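Alginate lyase, family PL7 (Zobellia galactanivorans, PDB 4BE3) cleaves alginate, an acidic polysaccharide of brown algae, acting as an exolytic lyase of polysaccharide lyase family 7. Local coordinates at residues Tyr37-Asn42 / Glu297-Glu302; Lys72-Glu77 / Gly108-Asp113; Gly95-Arg98 / Ser102-Val105. One frame throughout, in Å; residues are numbered along the deposited sequence.

Contact 1 (Tyr37-Asn42 / Glu297-Glu302); sequences YVEHEN and EVWFKE
The indole of Trp299 carries Glu39 over one face, with Glu39 CB standing 4.1 Å above the plane and shifted toward the rim. At the ring's edge, in its plane, lies Glu297 OE2. The Tyr37 ring has Glu39 OE1 and a water in plane at its own edge. Glu39 leaves its strand with CG anti to the backbone N (chi1 -166°), and its extended chain runs along the six-membered ring until OE2 comes 3.5 Å from Trp299 CH2, the carboxylate turned 53° from the indole. Glu41 reaches the same ring at CZ3, and its OE1 forms a salt bridge with Lys87.

Glu297 OE2 accepts a hydrogen bond of 2.7 Å from Trp299 NE1 through its anti lone pair. The water accepts a hydrogen bond from Tyr37 OH and donates to Glu39 OE1 at 2.7 Å and to Glu297 OE2 at 2.8 Å, so it links two carboxylates that would probably repel each other at 4.7 Å between OE1 of Glu39 and OE2 of Glu297. Tryptophan suits this place because it offers both a broad apolar face and an N-H; replacing it with alanine is likely to leave Glu297 OE2 without its indole donor and the aliphatic part of Glu39 without a surface to lie on.

Both strands pair with strand 44-52, whose Val48 touches Tyr37, Glu39 and Trp299. The contact therefore spans an intervening strand, and the 72° between the axes of the two short segments is consistent with strong twist at this edge of the antiparallel sheet in the beta-jelly roll of PL7 lyases.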
ATOM      1  N   TYR A  37       7.754  -4.131 -25.975  1.00 29.76           N
ATOM      2  CA  TYR A  37       9.177  -4.087 -26.455  1.00 31.28           C
ATOM      3  C   TYR A  37       9.609  -2.649 -26.444  1.00 32.84           C
ATOM      4  O   TYR A  37       8.847  -1.763 -26.161  1.00 33.02           O
ATOM      5  CB  TYR A  37       9.407  -4.637 -27.859  1.00 32.93           C
ATOM      6  CG  TYR A  37       8.470  -4.043 -28.916  1.00 33.00           C
ATOM      7  CD1 TYR A  37       7.207  -4.651 -29.132  1.00 33.62           C
ATOM      8  CD2 TYR A  37       8.829  -2.927 -29.667  1.00 29.30           C
ATOM      9  CE1 TYR A  37       6.343  -4.127 -30.132  1.00 32.61           C
ATOM     10  CE2 TYR A  37       7.988  -2.429 -30.666  1.00 31.01           C
ATOM     11  CZ  TYR A  37       6.766  -3.023 -30.874  1.00 33.64           C
ATOM     12  OH  TYR A  37       5.921  -2.469 -31.874  1.00 33.22           O
ATOM     13  N   VAL A  38      10.871  -2.410 -26.722  1.00 32.52           N
ATOM     14  CA  VAL A  38      11.431  -1.036 -26.644  1.00 31.34           C
ATOM     15  C   VAL A  38      11.612  -0.557 -28.073  1.00 33.87           C
ATOM     16  O   VAL A  38      12.025  -1.356 -28.950  1.00 33.91           O
ATOM     17  CB  VAL A  38      12.841  -0.991 -25.953  1.00 33.74           C
ATOM     18  CG1 VAL A  38      13.402   0.421 -26.109  1.00 35.64           C
ATOM     19  CG2 VAL A  38      12.624  -1.355 -24.448  1.00 31.21           C
ATOM     20  N   GLU A  39      11.358   0.715 -28.354  1.00 31.72           N
ATOM     21  CA  GLU A  39      11.620   1.290 -29.685  1.00 34.45           C
ATOM     22  C   GLU A  39      12.410   2.529 -29.430  1.00 36.71           C
ATOM     23  O   GLU A  39      12.146   3.265 -28.480  1.00 34.78           O
ATOM     24  CB  GLU A  39      10.299   1.688 -30.490  1.00 38.48           C
ATOM     25  CG  GLU A  39      10.748   1.916 -31.930  1.00 47.95           C
ATOM     26  CD  GLU A  39       9.709   1.626 -32.953  1.00 47.45           C
ATOM     27  OE1 GLU A  39       8.879   0.631 -32.858  1.00 40.52           O
ATOM     28  OE2 GLU A  39       9.740   2.439 -33.901  1.00 46.79           O
ATOM     29  N   HIS A  40      13.446   2.717 -30.269  1.00 42.83           N
ATOM     30  CA  HIS A  40      14.351   3.862 -30.151  1.00 43.96           C
ATOM     31  C   HIS A  40      13.991   4.903 -31.205  1.00 41.47           C
ATOM     32  O   HIS A  40      13.784   4.554 -32.365  1.00 41.69           O
ATOM     33  CB  HIS A  40      15.889   3.413 -30.305  1.00 45.77           C
ATOM     34  CG  HIS A  40      16.828   4.596 -30.064  1.00 61.09           C
ATOM     35  ND1 HIS A  40      16.989   5.181 -28.799  1.00 63.00           N
ATOM     36  CD2 HIS A  40      17.556   5.408 -30.966  1.00 66.68           C
ATOM     37  CE1 HIS A  40      17.804   6.261 -28.887  1.00 64.88           C
ATOM     38  NE2 HIS A  40      18.161   6.402 -30.214  1.00 75.71           N
ATOM     39  N   GLU A  41      13.896   6.177 -30.851  1.00 42.43           N
ATOM     40  CA  GLU A  41      13.552   7.208 -31.827  1.00 47.56           C
ATOM     41  C   GLU A  41      14.223   8.555 -31.581  1.00 55.93           C
ATOM     42  O   GLU A  41      13.996   9.154 -30.509  1.00 53.37           O
ATOM     43  CB  GLU A  41      12.080   7.468 -31.753  1.00 48.53           C
ATOM     44  CG  GLU A  41      11.546   8.251 -32.932  1.00 56.46           C
ATOM     45  CD  GLU A  41      10.131   8.711 -32.600  1.00 53.29           C
ATOM     46  OE1 GLU A  41       9.952   9.233 -31.471  1.00 45.26           O
ATOM     47  OE2 GLU A  41       9.262   8.468 -33.441  1.00 48.51           O
ATOM     48  N   ASN A  42      15.048   9.036 -32.558  1.00 59.99           N
ATOM     49  CA  ASN A  42      16.061  10.153 -32.292  1.00 64.85           C
ATOM     50  C   ASN A  42      16.763   9.951 -30.948  1.00 62.19           C
ATOM     51  O   ASN A  42      17.493   8.996 -30.821  1.00 67.88           O
ATOM     52  CB  ASN A  42      15.440  11.566 -32.385  1.00 75.67           C
ATOM     53  CG  ASN A  42      14.345  11.639 -33.453  1.00 87.35           C
ATOM     54  OD1 ASN A  42      14.594  11.293 -34.603  1.00 92.39           O
ATOM     55  ND2 ASN A  42      13.118  12.039 -33.068  1.00 84.71           N
ATOM     56  N   GLU A 297      -1.586   1.057 -30.407  1.00 19.83           N
ATOM     57  CA  GLU A 297      -0.205   1.027 -30.053  1.00 21.92           C
ATOM     58  C   GLU A 297       0.164   2.306 -29.303  1.00 20.49           C
ATOM     59  O   GLU A 297      -0.176   3.426 -29.744  1.00 21.82           O
ATOM     60  CB  GLU A 297       0.617   0.998 -31.389  1.00 21.73           C
ATOM     61  CG  GLU A 297       2.180   0.986 -31.049  1.00 25.49           C
ATOM     62  CD  GLU A 297       3.021   0.851 -32.306  1.00 29.66           C
ATOM     63  OE1 GLU A 297       2.484   0.253 -33.307  1.00 30.51           O
ATOM     64  OE2 GLU A 297       4.206   1.314 -32.363  1.00 27.93           O
ATOM     65  N   VAL A 298       0.778   2.183 -28.135  1.00 20.31           N
ATOM     66  CA  VAL A 298       0.921   3.367 -27.255  1.00 20.21           C
ATOM     67  C   VAL A 298       2.416   3.248 -26.744  1.00 23.17           C
ATOM     68  O   VAL A 298       2.820   2.112 -26.381  1.00 23.05           O
ATOM     69  CB  VAL A 298       0.031   3.210 -26.027  1.00 18.80           C
ATOM     70  CG1 VAL A 298       0.166   4.465 -25.109  1.00 19.21           C
ATOM     71  CG2 VAL A 298      -1.519   3.114 -26.451  1.00 17.38           C
ATOM     72  N   TRP A 299       3.122   4.374 -26.739  1.00 20.25           N
ATOM     73  CA  TRP A 299       4.527   4.366 -26.318  1.00 21.44           C
ATOM     74  C   TRP A 299       4.686   5.149 -25.086  1.00 23.79           C
ATOM     75  O   TRP A 299       4.116   6.225 -24.961  1.00 21.89           O
ATOM     76  CB  TRP A 299       5.337   5.036 -27.389  1.00 22.09           C
ATOM     77  CG  TRP A 299       5.472   4.301 -28.669  1.00 24.24           C
ATOM     78  CD1 TRP A 299       4.723   3.194 -29.202  1.00 24.58           C
ATOM     79  CD2 TRP A 299       6.428   4.622 -29.673  1.00 26.83           C
ATOM     80  NE1 TRP A 299       5.208   2.872 -30.449  1.00 27.58           N
ATOM     81  CE2 TRP A 299       6.215   3.708 -30.783  1.00 27.54           C
ATOM     82  CE3 TRP A 299       7.436   5.618 -29.771  1.00 29.44           C
ATOM     83  CZ2 TRP A 299       7.015   3.746 -31.962  1.00 30.03           C
ATOM     84  CZ3 TRP A 299       8.235   5.648 -30.961  1.00 30.29           C
ATOM     85  CH2 TRP A 299       7.988   4.769 -32.034  1.00 32.64           C
ATOM     86  N   PHE A 300       5.425   4.645 -24.096  1.00 22.17           N
ATOM     87  CA  PHE A 300       5.552   5.399 -22.877  1.00 20.45           C
ATOM     88  C   PHE A 300       6.983   5.717 -22.676  1.00 24.20           C
ATOM     89  O   PHE A 300       7.871   4.818 -22.907  1.00 24.11           O
ATOM     90  CB  PHE A 300       5.131   4.531 -21.663  1.00 22.31           C
ATOM     91  CG  PHE A 300       3.631   4.370 -21.535  1.00 19.91           C
ATOM     92  CD1 PHE A 300       2.975   3.488 -22.386  1.00 21.70           C
ATOM     93  CD2 PHE A 300       2.974   5.151 -20.562  1.00 20.86           C
ATOM     94  CE1 PHE A 300       1.604   3.312 -22.242  1.00 19.60           C
ATOM     95  CE2 PHE A 300       1.543   4.979 -20.458  1.00 18.13           C
ATOM     96  CZ  PHE A 300       0.920   4.127 -21.354  1.00 18.11           C
ATOM     97  N   LYS A 301       7.267   6.909 -22.216  1.00 23.74           N
ATOM     98  CA  LYS A 301       8.713   7.092 -21.869  1.00 29.56           C
ATOM     99  C   LYS A 301       8.887   7.215 -20.350  1.00 33.20           C
ATOM    100  O   LYS A 301      10.004   7.260 -19.819  1.00 30.34           O
ATOM    101  CB  LYS A 301       9.260   8.310 -22.569  1.00 33.18           C
ATOM    102  CG  LYS A 301       8.675   9.569 -22.139  1.00 33.54           C
ATOM    103  CD  LYS A 301       9.627  10.507 -22.827  1.00 39.25           C
ATOM    104  CE  LYS A 301       9.716  11.842 -22.172  1.00 44.53           C
ATOM    105  NZ  LYS A 301      10.121  12.793 -23.262  1.00 52.89           N
ATOM    106  N   GLU A 302       7.807   7.348 -19.631  1.00 26.62           N
ATOM    107  CA  GLU A 302       7.967   7.375 -18.161  1.00 30.24           C
ATOM    108  C   GLU A 302       6.717   6.715 -17.612  1.00 29.60           C
ATOM    109  O   GLU A 302       5.562   6.899 -18.182  1.00 26.37           O
ATOM    110  CB  GLU A 302       7.999   8.806 -17.695  1.00 28.79           C
ATOM    111  CG  GLU A 302       7.603   8.774 -16.174  1.00 42.20           C
ATOM    112  CD  GLU A 302       8.016   9.981 -15.295  1.00 57.99           C
ATOM    113  OE1 GLU A 302       7.972  11.108 -15.777  1.00 58.90           O
ATOM    114  OE2 GLU A 302       8.345   9.800 -14.052  1.00 61.08           O
TER
HETATM  115  O   HOH W   1       6.391  -0.330 -33.010  1.00 28.01           O

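Contact 2 (Lys72-Glu77 / Gly108-Asp113); sequences KHWIPE and GQIHSD. With SRT (S,R meso-tartaric acid), chain C.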
ATOM      1  N   LYS A  72       1.193  -4.637  -6.125  1.00 23.64           N
ATOM      2  CA  LYS A  72       0.787  -4.324  -4.740  1.00 27.19           C
ATOM      3  C   LYS A  72      -0.524  -3.523  -4.726  1.00 31.35           C
ATOM      4  O   LYS A  72      -0.532  -2.449  -5.311  1.00 33.97           O
ATOM      5  CB  LYS A  72       1.876  -3.472  -4.124  1.00 27.80           C
ATOM      6  CG  LYS A  72       1.721  -3.481  -2.501  1.00 35.73           C
ATOM      7  CD  LYS A  72       3.006  -2.929  -1.881  1.00 41.25           C
ATOM      8  CE  LYS A  72       3.114  -3.253  -0.383  1.00 41.36           C
ATOM      9  NZ  LYS A  72       2.088  -2.276   0.129  1.00 47.08           N
ATOM     10  N   HIS A  73      -1.568  -4.035  -4.106  1.00 25.18           N
ATOM     11  CA  HIS A  73      -2.874  -3.420  -4.245  1.00 25.10           C
ATOM     12  C   HIS A  73      -3.064  -2.407  -3.124  1.00 26.73           C
ATOM     13  O   HIS A  73      -2.244  -2.404  -2.139  1.00 24.12           O
ATOM     14  CB  HIS A  73      -3.882  -4.505  -4.188  1.00 29.06           C
ATOM     15  CG  HIS A  73      -3.750  -5.498  -5.291  1.00 30.11           C
ATOM     16  ND1 HIS A  73      -4.460  -6.686  -5.296  1.00 38.65           N
ATOM     17  CD2 HIS A  73      -2.976  -5.506  -6.424  1.00 30.66           C
ATOM     18  CE1 HIS A  73      -4.164  -7.382  -6.419  1.00 34.40           C
ATOM     19  NE2 HIS A  73      -3.285  -6.653  -7.128  1.00 35.01           N
ATOM     20  N   TRP A  74      -4.125  -1.614  -3.129  1.00 22.95           N
ATOM     21  CA  TRP A  74      -4.344  -0.615  -2.129  1.00 22.13           C
ATOM     22  C   TRP A  74      -5.795  -0.228  -2.150  1.00 24.52           C
ATOM     23  O   TRP A  74      -6.490  -0.496  -3.102  1.00 28.12           O
ATOM     24  CB  TRP A  74      -3.437   0.622  -2.334  1.00 22.76           C
ATOM     25  CG  TRP A  74      -3.378   0.991  -3.827  1.00 23.12           C
ATOM     26  CD1 TRP A  74      -2.575   0.455  -4.840  1.00 21.70           C
ATOM     27  CD2 TRP A  74      -4.185   2.028  -4.450  1.00 23.29           C
ATOM     28  NE1 TRP A  74      -2.827   1.131  -6.043  1.00 21.18           N
ATOM     29  CE2 TRP A  74      -3.784   2.075  -5.857  1.00 22.70           C
ATOM     30  CE3 TRP A  74      -5.145   2.950  -3.960  1.00 27.89           C
ATOM     31  CZ2 TRP A  74      -4.383   2.911  -6.777  1.00 25.66           C
ATOM     32  CZ3 TRP A  74      -5.757   3.825  -4.914  1.00 31.28           C
ATOM     33  CH2 TRP A  74      -5.348   3.796  -6.305  1.00 29.67           C
ATOM     34  N   ILE A  75      -6.299   0.280  -1.019  1.00 25.42           N
ATOM     35  CA  ILE A  75      -7.657   0.845  -0.963  1.00 24.09           C
ATOM     36  C   ILE A  75      -7.508   2.360  -1.107  1.00 24.54           C
ATOM     37  O   ILE A  75      -6.460   2.989  -0.911  1.00 23.22           O
ATOM     38  CB  ILE A  75      -8.379   0.447   0.350  1.00 23.46           C
ATOM     39  CG1 ILE A  75      -7.606   0.994   1.633  1.00 22.46           C
ATOM     40  CG2 ILE A  75      -8.495  -1.055   0.444  1.00 25.56           C
ATOM     41  CD1 ILE A  75      -8.520   0.805   2.905  1.00 24.35           C
ATOM     42  N   PRO A  76      -8.605   3.024  -1.587  1.00 24.93           N
ATOM     43  CA  PRO A  76      -8.469   4.469  -1.850  1.00 24.44           C
ATOM     44  C   PRO A  76      -8.028   5.252  -0.639  1.00 24.43           C
ATOM     45  O   PRO A  76      -7.279   6.214  -0.783  1.00 25.53           O
ATOM     46  CB  PRO A  76      -9.899   4.883  -2.301  1.00 24.15           C
ATOM     47  CG  PRO A  76     -10.347   3.524  -3.082  1.00 24.82           C
ATOM     48  CD  PRO A  76      -9.939   2.455  -1.978  1.00 24.34           C
ATOM     49  N   GLU A  77      -8.476   4.845   0.579  1.00 24.01           N
ATOM     50  CA  GLU A  77      -8.052   5.571   1.736  1.00 24.12           C
ATOM     51  C   GLU A  77      -6.575   5.588   1.918  1.00 27.40           C
ATOM     52  O   GLU A  77      -6.064   6.549   2.561  1.00 26.62           O
ATOM     53  CB  GLU A  77      -8.651   4.855   2.985  1.00 24.69           C
ATOM     54  CG  GLU A  77     -10.193   5.050   3.079  1.00 27.04           C
ATOM     55  CD  GLU A  77     -11.008   3.955   2.395  1.00 27.35           C
ATOM     56  OE1 GLU A  77     -10.603   3.302   1.393  1.00 25.36           O
ATOM     57  OE2 GLU A  77     -12.175   3.738   2.865  1.00 30.11           O
ATOM     58  N   GLY A 108      -4.343   4.296 -19.091  1.00 17.31           N
ATOM     59  CA  GLY A 108      -4.115   4.166 -17.593  1.00 16.03           C
ATOM     60  C   GLY A 108      -5.402   3.937 -16.873  1.00 19.94           C
ATOM     61  O   GLY A 108      -6.492   4.363 -17.390  1.00 18.51           O
ATOM     62  N   GLN A 109      -5.409   3.180 -15.756  1.00 17.51           N
ATOM     63  CA  GLN A 109      -6.639   2.967 -15.082  1.00 18.45           C
ATOM     64  C   GLN A 109      -6.343   2.706 -13.601  1.00 17.36           C
ATOM     65  O   GLN A 109      -5.168   2.415 -13.259  1.00 19.50           O
ATOM     66  CB  GLN A 109      -7.333   1.668 -15.509  1.00 21.82           C
ATOM     67  CG  GLN A 109      -6.951   0.983 -16.684  1.00 28.74           C
ATOM     68  CD  GLN A 109      -7.705  -0.352 -16.881  1.00 31.86           C
ATOM     69  OE1 GLN A 109      -7.333  -1.125 -17.732  1.00 26.47           O
ATOM     70  NE2 GLN A 109      -8.702  -0.611 -16.076  1.00 28.09           N
ATOM     71  N   ILE A 110      -7.410   2.839 -12.799  1.00 17.71           N
ATOM     72  CA  ILE A 110      -7.429   2.162 -11.467  1.00 17.63           C
ATOM     73  C   ILE A 110      -8.469   1.047 -11.709  1.00 22.04           C
ATOM     74  O   ILE A 110      -9.599   1.349 -12.179  1.00 19.74           O
ATOM     75  CB  ILE A 110      -7.919   3.095 -10.361  1.00 18.81           C
ATOM     76  CG1 ILE A 110      -6.806   4.194 -10.228  1.00 17.61           C
ATOM     77  CG2 ILE A 110      -8.167   2.212  -9.067  1.00 19.41           C
ATOM     78  CD1 ILE A 110      -7.267   5.280  -9.289  1.00 19.59           C
ATOM     79  N   HIS A 111      -8.104  -0.222 -11.369  1.00 19.86           N
ATOM     80  CA  HIS A 111      -9.064  -1.302 -11.506  1.00 21.78           C
ATOM     81  C   HIS A 111      -9.299  -1.936 -10.162  1.00 23.46           C
ATOM     82  O   HIS A 111      -8.323  -2.164  -9.403  1.00 23.03           O
ATOM     83  CB  HIS A 111      -8.391  -2.270 -12.468  1.00 22.20           C
ATOM     84  CG  HIS A 111      -9.172  -3.514 -12.711  1.00 28.14           C
ATOM     85  ND1 HIS A 111     -10.242  -3.522 -13.508  1.00 30.07           N
ATOM     86  CD2 HIS A 111      -9.054  -4.781 -12.177  1.00 30.05           C
ATOM     87  CE1 HIS A 111     -10.824  -4.791 -13.494  1.00 31.97           C
ATOM     88  NE2 HIS A 111     -10.079  -5.558 -12.701  1.00 30.19           N
ATOM     89  N   SER A 112     -10.560  -2.251  -9.850  1.00 20.91           N
ATOM     90  CA  SER A 112     -10.834  -2.819  -8.508  1.00 22.49           C
ATOM     91  C   SER A 112     -10.496  -4.349  -8.643  1.00 25.95           C
ATOM     92  O   SER A 112     -10.797  -5.068  -9.647  1.00 25.54           O
ATOM     93  CB  SER A 112     -12.319  -2.425  -8.126  1.00 26.32           C
ATOM     94  OG  SER A 112     -12.601  -3.468  -7.099  1.00 35.73           O
ATOM     95  N   ASP A 113      -9.930  -4.932  -7.545  1.00 26.39           N
ATOM     96  CA  ASP A 113      -9.531  -6.354  -7.562  1.00 27.32           C
ATOM     97  C   ASP A 113     -10.687  -7.209  -6.987  1.00 32.23           C
ATOM     98  O   ASP A 113     -10.556  -8.444  -6.926  1.00 39.11           O
ATOM     99  CB  ASP A 113      -8.268  -6.547  -6.688  1.00 29.10           C
ATOM    100  CG  ASP A 113      -7.702  -7.965  -6.859  1.00 37.49           C
ATOM    101  OD1 ASP A 113      -7.550  -8.375  -8.024  1.00 37.70           O
ATOM    102  OD2 ASP A 113      -7.435  -8.635  -5.841  1.00 37.24           O
TER
HETATM  103  O1  SRT C 400      -9.344  -7.047 -15.692  0.60 26.28           O
HETATM  104  O11 SRT C 400      -7.806  -5.338 -15.529  0.60 25.45           O
HETATM  105  C1  SRT C 400      -8.213  -6.516 -15.513  0.60 26.27           C
HETATM  106  C2  SRT C 400      -6.966  -7.316 -15.353  0.60 32.90           C
HETATM  107  O2  SRT C 400      -6.042  -6.951 -14.304  0.60 26.15           O
HETATM  108  C3  SRT C 400      -6.831  -8.571 -16.177  0.60 28.52           C
HETATM  109  O3  SRT C 400      -6.331  -7.841 -17.215  0.60 24.81           O
HETATM  110  C4  SRT C 400      -5.991  -9.663 -15.685  0.60 31.08           C
HETATM  111  O4  SRT C 400      -4.886  -9.892 -16.163  0.60 31.20           O
HETATM  112  O41 SRT C 400      -6.319 -10.277 -14.671  0.60 30.58           O
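Trp74 NE1 is hydrogen-bonded to Gln70 OE1, which anchors one side of an indole whose CH2 corner meets Ile110 CD1 at 3.8 Å. The methyl comes to the edge of the ring, near its plane. Trp74 starts out pointing away from the strand, but with CG between the backbone N and the carbonyl carbon (chi1 42°) the large ring swings back far enough to touch Ile110. A branched aliphatic residue fits opposite it, since Ile110 also packs on Ile191 and Val193 of the facing sheet.

Strand 104-112 belongs to the sheet of the jelly roll that lines the ligand pocket, and His111, next to Ile110 in that strand, lies in the pocket: O11 of the bound meso-tartaric acid sits 3.5 Å above the centre of the His111 ring, while Glu119 OE2 is hydrogen-bonded to His111 ND1. Thr60, Tyr255 and Lys257 hydrogen-bond the same ligand.

Just beyond the strand, Asp113 OD2 stands 3.6 Å from both CE1 and ND1 of His73, oblique to the ring, and no hydrogen bond forms. A flat imidazole suits this place, for it can stack on Tyr255 while meeting the short carboxylate; His73 also packs against Thr78 of the second subunit.

Contact 3 (Gly95-Arg98 / Ser102-Val105); sequences GDAR and SYSV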
ATOM      1  N   GLY A  95     -14.259   0.365 -37.299  1.00 21.38           N
ATOM      2  CA  GLY A  95     -15.129   0.287 -36.069  1.00 19.45           C
ATOM      3  C   GLY A  95     -16.369   1.091 -36.559  1.00 23.00           C
ATOM      4  O   GLY A  95     -16.330   1.788 -37.627  1.00 25.71           O
ATOM      5  N   ASP A  96     -17.439   0.994 -35.791  1.00 23.82           N
ATOM      6  CA  ASP A  96     -18.697   1.617 -36.109  1.00 22.27           C
ATOM      7  C   ASP A  96     -18.693   2.977 -35.368  1.00 20.45           C
ATOM      8  O   ASP A  96     -18.584   3.037 -34.155  1.00 19.83           O
ATOM      9  CB  ASP A  96     -19.771   0.672 -35.608  1.00 20.22           C
ATOM     10  CG  ASP A  96     -21.144   1.210 -35.879  1.00 27.49           C
ATOM     11  OD1 ASP A  96     -21.372   2.427 -35.780  1.00 22.43           O
ATOM     12  OD2 ASP A  96     -22.018   0.400 -36.209  1.00 26.59           O
ATOM     13  N   ALA A  97     -18.766   4.077 -36.108  1.00 19.38           N
ATOM     14  CA  ALA A  97     -18.685   5.437 -35.408  1.00 18.46           C
ATOM     15  C   ALA A  97     -19.858   5.745 -34.547  1.00 17.89           C
ATOM     16  O   ALA A  97     -19.756   6.686 -33.749  1.00 19.29           O
ATOM     17  CB  ALA A  97     -18.611   6.538 -36.546  1.00 19.61           C
ATOM     18  N   ARG A  98     -20.936   4.967 -34.580  1.00 16.82           N
ATOM     19  CA  ARG A  98     -22.054   5.245 -33.671  1.00 17.35           C
ATOM     20  C   ARG A  98     -21.717   4.688 -32.241  1.00 17.57           C
ATOM     21  O   ARG A  98     -22.462   5.058 -31.319  1.00 19.54           O
ATOM     22  CB  ARG A  98     -23.297   4.370 -34.122  1.00 18.33           C
ATOM     23  CG  ARG A  98     -23.805   4.982 -35.466  1.00 20.36           C
ATOM     24  CD  ARG A  98     -24.968   3.991 -35.922  1.00 23.52           C
ATOM     25  NE  ARG A  98     -24.424   2.624 -36.114  1.00 26.81           N
ATOM     26  CZ  ARG A  98     -25.127   1.474 -35.982  1.00 40.71           C
ATOM     27  NH1 ARG A  98     -26.436   1.461 -35.678  1.00 40.51           N
ATOM     28  NH2 ARG A  98     -24.548   0.254 -36.036  1.00 44.41           N
ATOM     29  N   SER A 102     -15.564   3.073 -30.063  1.00 17.47           N
ATOM     30  CA  SER A 102     -14.732   2.793 -31.230  1.00 16.38           C
ATOM     31  C   SER A 102     -13.515   3.754 -31.341  1.00 17.49           C
ATOM     32  O   SER A 102     -13.589   4.905 -30.964  1.00 17.62           O
ATOM     33  CB  SER A 102     -15.560   3.060 -32.554  1.00 17.81           C
ATOM     34  OG  SER A 102     -16.553   2.009 -32.595  1.00 18.85           O
ATOM     35  N   TYR A 103     -12.444   3.245 -31.921  1.00 18.03           N
ATOM     36  CA  TYR A 103     -11.256   3.994 -32.283  1.00 17.43           C
ATOM     37  C   TYR A 103     -10.550   4.521 -31.029  1.00 19.57           C
ATOM     38  O   TYR A 103      -9.836   5.515 -31.136  1.00 17.39           O
ATOM     39  CB  TYR A 103     -11.594   5.236 -33.156  1.00 17.91           C
ATOM     40  CG  TYR A 103     -12.666   4.935 -34.236  1.00 18.82           C
ATOM     41  CD1 TYR A 103     -12.480   3.959 -35.212  1.00 21.52           C
ATOM     42  CD2 TYR A 103     -13.839   5.708 -34.183  1.00 18.77           C
ATOM     43  CE1 TYR A 103     -13.534   3.774 -36.162  1.00 19.76           C
ATOM     44  CE2 TYR A 103     -14.829   5.551 -35.162  1.00 19.94           C
ATOM     45  CZ  TYR A 103     -14.676   4.563 -36.044  1.00 21.59           C
ATOM     46  OH  TYR A 103     -15.746   4.449 -36.987  1.00 24.02           O
ATOM     47  N   SER A 104     -10.676   3.774 -29.943  1.00 18.32           N
ATOM     48  CA  SER A 104     -10.020   4.342 -28.720  1.00 16.00           C
ATOM     49  C   SER A 104      -9.133   3.264 -28.036  1.00 19.25           C
ATOM     50  O   SER A 104      -9.224   2.042 -28.286  1.00 18.59           O
ATOM     51  CB  SER A 104     -11.113   4.740 -27.692  1.00 16.44           C
ATOM     52  OG  SER A 104     -11.891   3.727 -27.045  1.00 19.46           O
ATOM     53  N   VAL A 105      -8.378   3.755 -27.109  1.00 16.59           N
ATOM     54  CA  VAL A 105      -7.426   2.840 -26.346  1.00 16.54           C
ATOM     55  C   VAL A 105      -7.324   3.427 -24.949  1.00 17.74           C
ATOM     56  O   VAL A 105      -7.301   4.669 -24.772  1.00 17.12           O
ATOM     57  CB  VAL A 105      -6.037   2.766 -27.045  1.00 17.91           C
ATOM     58  CG1 VAL A 105      -5.349   4.131 -27.207  1.00 17.75           C
ATOM     59  CG2 VAL A 105      -5.077   1.862 -26.233  1.00 18.82           C
TER
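Two side-chain hydroxyls of the segment 102-105 hydrogen-bond to backbone carbonyls of the segment 95-98. Ser102 OG donates to Asp96 O at 2.8 Å, arriving above the carbonyl plane, 42° out of it, instead of along a lone pair. Its short side chain is apt here: with OG anti to the carbonyl carbon (chi1 -70°), the hydroxyl turns onto the loop. Tyr103 OH donates to Gly95 O at 2.8 Å, a weak bond. The longer tyrosine brings its hydroxyl to the backbone between Gly95 and Ala97.

Packing surrounds these bonds. Tyr103 CE2 lies 4.1 Å from Ala97 CB, a methyl small enough to sit beside the ring, and Tyr103 CE1 is 3.7 Å from Gly95 N. On one face the ring is covered by its own neighbour, Ser102 CB, and it also meets the ring of Phe128. Gly95 fits where a side chain would not: a beta carbon there would crowd Ser102 OG and Tyr103 CE1, and the backbone angles would press it against the preceding carbonyl.

A salt bridge lies within the segment 95-98. Arg98 grips the Asp96 carboxylate side-on, with NE on OD1 at 3.1 Å and NH2 on OD2; a long, weak ion pair also links Arg98 NH2 to Glu270. Asp96 OD1 accepts a second bond, from Arg98 N at 2.8 Å, so the carboxylate of the buried Asp96 is fixed in its rotation.

That backbone bond, from the amide two residues on, makes Asp96 the head of an Asx turn. The turn lies in the loop that leads from strand 80-90 of one sheet to strand 104-112 of the other, a connection between the two layers of the jelly roll.

Overall arrangement
The three contacts sample different depths of one beta sandwich. Contact 1 is a surface contact at the border of the seven-strand sheet, where carboxylates and a water meet an indole. Contact 3 is buried and joins a loop to the start of a strand by hydroxyl-to-carbonyl bonds, beside a salt bridge within the loop, while contact 2, partly buried, combines an apolar touch with a polar one beside the ligand pocket. Contacts 2 and 3 share strand 104-112 and lie toward its two ends, on opposite sides of the chain's centre, about 27 Å apart between centres. Contact 1 joins contact 3 across the sandwich through Val298 CG2 and Val105 CG2, 3.8 Å apart.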